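Local coordinates for transferrin binding protein B (Actinobacillus suis, PDB 3PQU) that probably captures iron-loaded host transferrin at the cell surface, as an outer-membrane lipoprotein serving iron acquisition, at residues A[160-165]-A[333-338]. Numbering follows the deposited sequence.
Sequences PSKELP and TERIID
The CD1 methyls of Ile-336 and Ile-337 pack by Ser-161 O, which accepts a bond from Asn-273 ND2, while the Ser-161 hydroxyl turns to Gly-301. Next, the carbonyl oxygen of Lys-162 accepts two backbone N-H groups, a short bond from Ile-336 N (2.8 Å) and a longer one from Ile-337 N (3.3 Å to the same O). The aliphatic part of Lys-162 suits the flat group beside it: CB lies above one face of the Arg-335 guanidinium, toward its rim, CD is 3.4 Å from Arg-335 NH2, and the chain bends at its end (chi4 80°) to bring NZ to Leu-352 O.

Glu-163 suits its place because its two oxygens serve a hydroxyl and a cation at once. Thr-333 OG1 donates to Glu-163 OE2 from above the carboxylate plane (2.8 Å), and Arg-335 NH1 forms a salt bridge with Glu-163 OE1 (3.1 Å). The planes are 85° apart, which rules out a flat two-bond pairing; NH1 alone reaches OE1, on its anti side and 27° out of the carboxylate plane. Arg-335 NE meanwhile binds Asp-338 OD1 (2.8 Å), which restrains the guanidinium's rotation; Asp-338 also pairs with Arg-425.

Leu-164 exchanges two backbone bonds with Glu-334; branched and apolar, it is buried on the other face from Glu-163, its CG 3.9 Å from Ile-336 CD1. Pro-165, lacking an N-H, fits a non-hydrogen-bonded position opposite Thr-333, whose methyl touches its CA.

The pattern is a short antiparallel pairing ending in a kink with the bonding of a classic beta bulge. It adds strand 163-165, between handle strand 150-157 and barrel strand 170-183, to the C-lobe handle sheet, joining the two lobes of the TbpB fold.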
loop_
_atom_site.group_PDB
_atom_site.type_symbol
_atom_site.label_atom_id
_atom_site.label_comp_id
_atom_site.label_asym_id
_atom_site.label_seq_id
_atom_site.Cartn_x
_atom_site.Cartn_y
_atom_site.Cartn_z
ATOM N N PRO A 160 4.451 0.369 1.601
ATOM C CA PRO A 160 4.279 0.348 0.138
ATOM C C PRO A 160 5.391 1.167 -0.508
ATOM O O PRO A 160 5.618 2.309 -0.107
ATOM C CB PRO A 160 2.936 1.055 -0.072
ATOM C CG PRO A 160 2.221 0.914 1.241
ATOM C CD PRO A 160 3.289 0.950 2.293
ATOM N N SER A 161 6.048 0.595 -1.509
ATOM C CA SER A 161 7.346 1.092 -1.961
ATOM C C SER A 161 7.309 2.512 -2.525
ATOM O O SER A 161 6.420 2.872 -3.299
ATOM C CB SER A 161 7.932 0.107 -2.963
ATOM O OG SER A 161 7.892 -1.206 -2.416
ATOM N N LYS A 162 8.280 3.325 -2.131
ATOM C CA LYS A 162 8.376 4.678 -2.664
ATOM C C LYS A 162 9.461 4.829 -3.733
ATOM O O LYS A 162 9.545 5.865 -4.397
ATOM C CB LYS A 162 8.590 5.678 -1.522
ATOM C CG LYS A 162 7.420 5.741 -0.533
ATOM C CD LYS A 162 7.461 7.024 0.282
ATOM C CE LYS A 162 6.148 7.256 1.031
ATOM N NZ LYS A 162 6.047 6.454 2.261
ATOM N N GLU A 163 10.285 3.796 -3.883
ATOM C CA GLU A 163 11.332 3.760 -4.891
ATOM C C GLU A 163 11.301 2.411 -5.587
ATOM O O GLU A 163 11.065 1.398 -4.937
ATOM C CB GLU A 163 12.705 3.964 -4.238
ATOM C CG GLU A 163 12.812 5.240 -3.441
ATOM C CD GLU A 163 14.207 5.828 -3.475
ATOM O OE1 GLU A 163 14.594 6.499 -2.495
ATOM O OE2 GLU A 163 14.914 5.620 -4.484
ATOM N N LEU A 164 11.540 2.392 -6.897
ATOM C CA LEU A 164 11.509 1.134 -7.648
ATOM C C LEU A 164 12.864 0.891 -8.305
ATOM O O LEU A 164 13.548 1.832 -8.675
ATOM C CB LEU A 164 10.381 1.130 -8.703
ATOM C CG LEU A 164 8.920 1.306 -8.239
ATOM C CD1 LEU A 164 7.934 1.339 -9.425
ATOM C CD2 LEU A 164 8.515 0.209 -7.265
ATOM N N PRO A 165 13.261 -0.382 -8.437
ATOM C CA PRO A 165 14.526 -0.671 -9.113
ATOM C C PRO A 165 14.466 -0.277 -10.584
ATOM O O PRO A 165 13.386 -0.212 -11.163
ATOM C CB PRO A 165 14.661 -2.192 -8.981
ATOM C CG PRO A 165 13.759 -2.577 -7.820
ATOM C CD PRO A 165 12.616 -1.601 -7.913
ATOM N N THR A 333 17.842 2.478 -7.612
ATOM C CA THR A 333 16.410 2.720 -7.638
ATOM C C THR A 333 16.104 4.139 -8.076
ATOM O O THR A 333 16.957 5.020 -8.040
ATOM C CB THR A 333 15.774 2.462 -6.274
ATOM O OG1 THR A 333 16.366 3.322 -5.296
ATOM C CG2 THR A 333 15.995 1.012 -5.856
ATOM N N GLU A 334 14.873 4.346 -8.504
ATOM C CA GLU A 334 14.405 5.673 -8.844
ATOM C C GLU A 334 13.141 5.958 -8.038
ATOM O O GLU A 334 12.198 5.153 -8.017
ATOM C CB GLU A 334 14.142 5.773 -10.343
ATOM C CG GLU A 334 13.519 7.083 -10.766
ATOM C CD GLU A 334 13.548 7.281 -12.265
ATOM O OE1 GLU A 334 14.522 6.844 -12.915
ATOM O OE2 GLU A 334 12.596 7.882 -12.797
ATOM N N ARG A 335 13.128 7.094 -7.353
ATOM C CA ARG A 335 12.022 7.424 -6.463
ATOM C C ARG A 335 10.753 7.746 -7.253
ATOM O O ARG A 335 10.817 8.472 -8.236
ATOM C CB ARG A 335 12.403 8.596 -5.566
ATOM C CG ARG A 335 11.438 8.803 -4.439
ATOM C CD ARG A 335 12.060 9.613 -3.309
ATOM N NE ARG A 335 11.163 9.621 -2.155
ATOM C CZ ARG A 335 11.232 8.764 -1.142
ATOM N NH1 ARG A 335 12.180 7.831 -1.116
ATOM N NH2 ARG A 335 10.359 8.845 -0.146
ATOM N N ILE A 336 9.614 7.186 -6.835
ATOM C CA ILE A 336 8.337 7.465 -7.494
ATOM C C ILE A 336 7.363 8.299 -6.668
ATOM O O ILE A 336 6.500 8.981 -7.217
ATOM C CB ILE A 336 7.597 6.185 -7.925
ATOM C CG1 ILE A 336 7.428 5.215 -6.748
ATOM C CG2 ILE A 336 8.308 5.523 -9.084
ATOM C CD1 ILE A 336 6.406 4.099 -7.045
ATOM N N ILE A 337 7.504 8.240 -5.350
ATOM C CA ILE A 337 6.526 8.832 -4.445
ATOM C C ILE A 337 7.179 9.562 -3.278
ATOM O O ILE A 337 8.177 9.104 -2.725
ATOM C CB ILE A 337 5.601 7.734 -3.850
ATOM C CG1 ILE A 337 4.786 7.056 -4.951
ATOM C CG2 ILE A 337 4.665 8.323 -2.811
ATOM C CD1 ILE A 337 3.973 5.805 -4.451
ATOM N N ASP A 338 6.626 10.715 -2.931
ATOM C CA ASP A 338 6.888 11.337 -1.642
ATOM C C ASP A 338 5.562 11.347 -0.882
ATOM O O ASP A 338 4.518 11.668 -1.453
ATOM C CB ASP A 338 7.423 12.771 -1.800
ATOM C CG ASP A 338 8.854 12.816 -2.315
ATOM O OD1 ASP A 338 9.679 12.003 -1.863
ATOM O OD2 ASP A 338 9.159 13.684 -3.161
HETATM O O HOH W 1 16.855 7.611 -6.076
#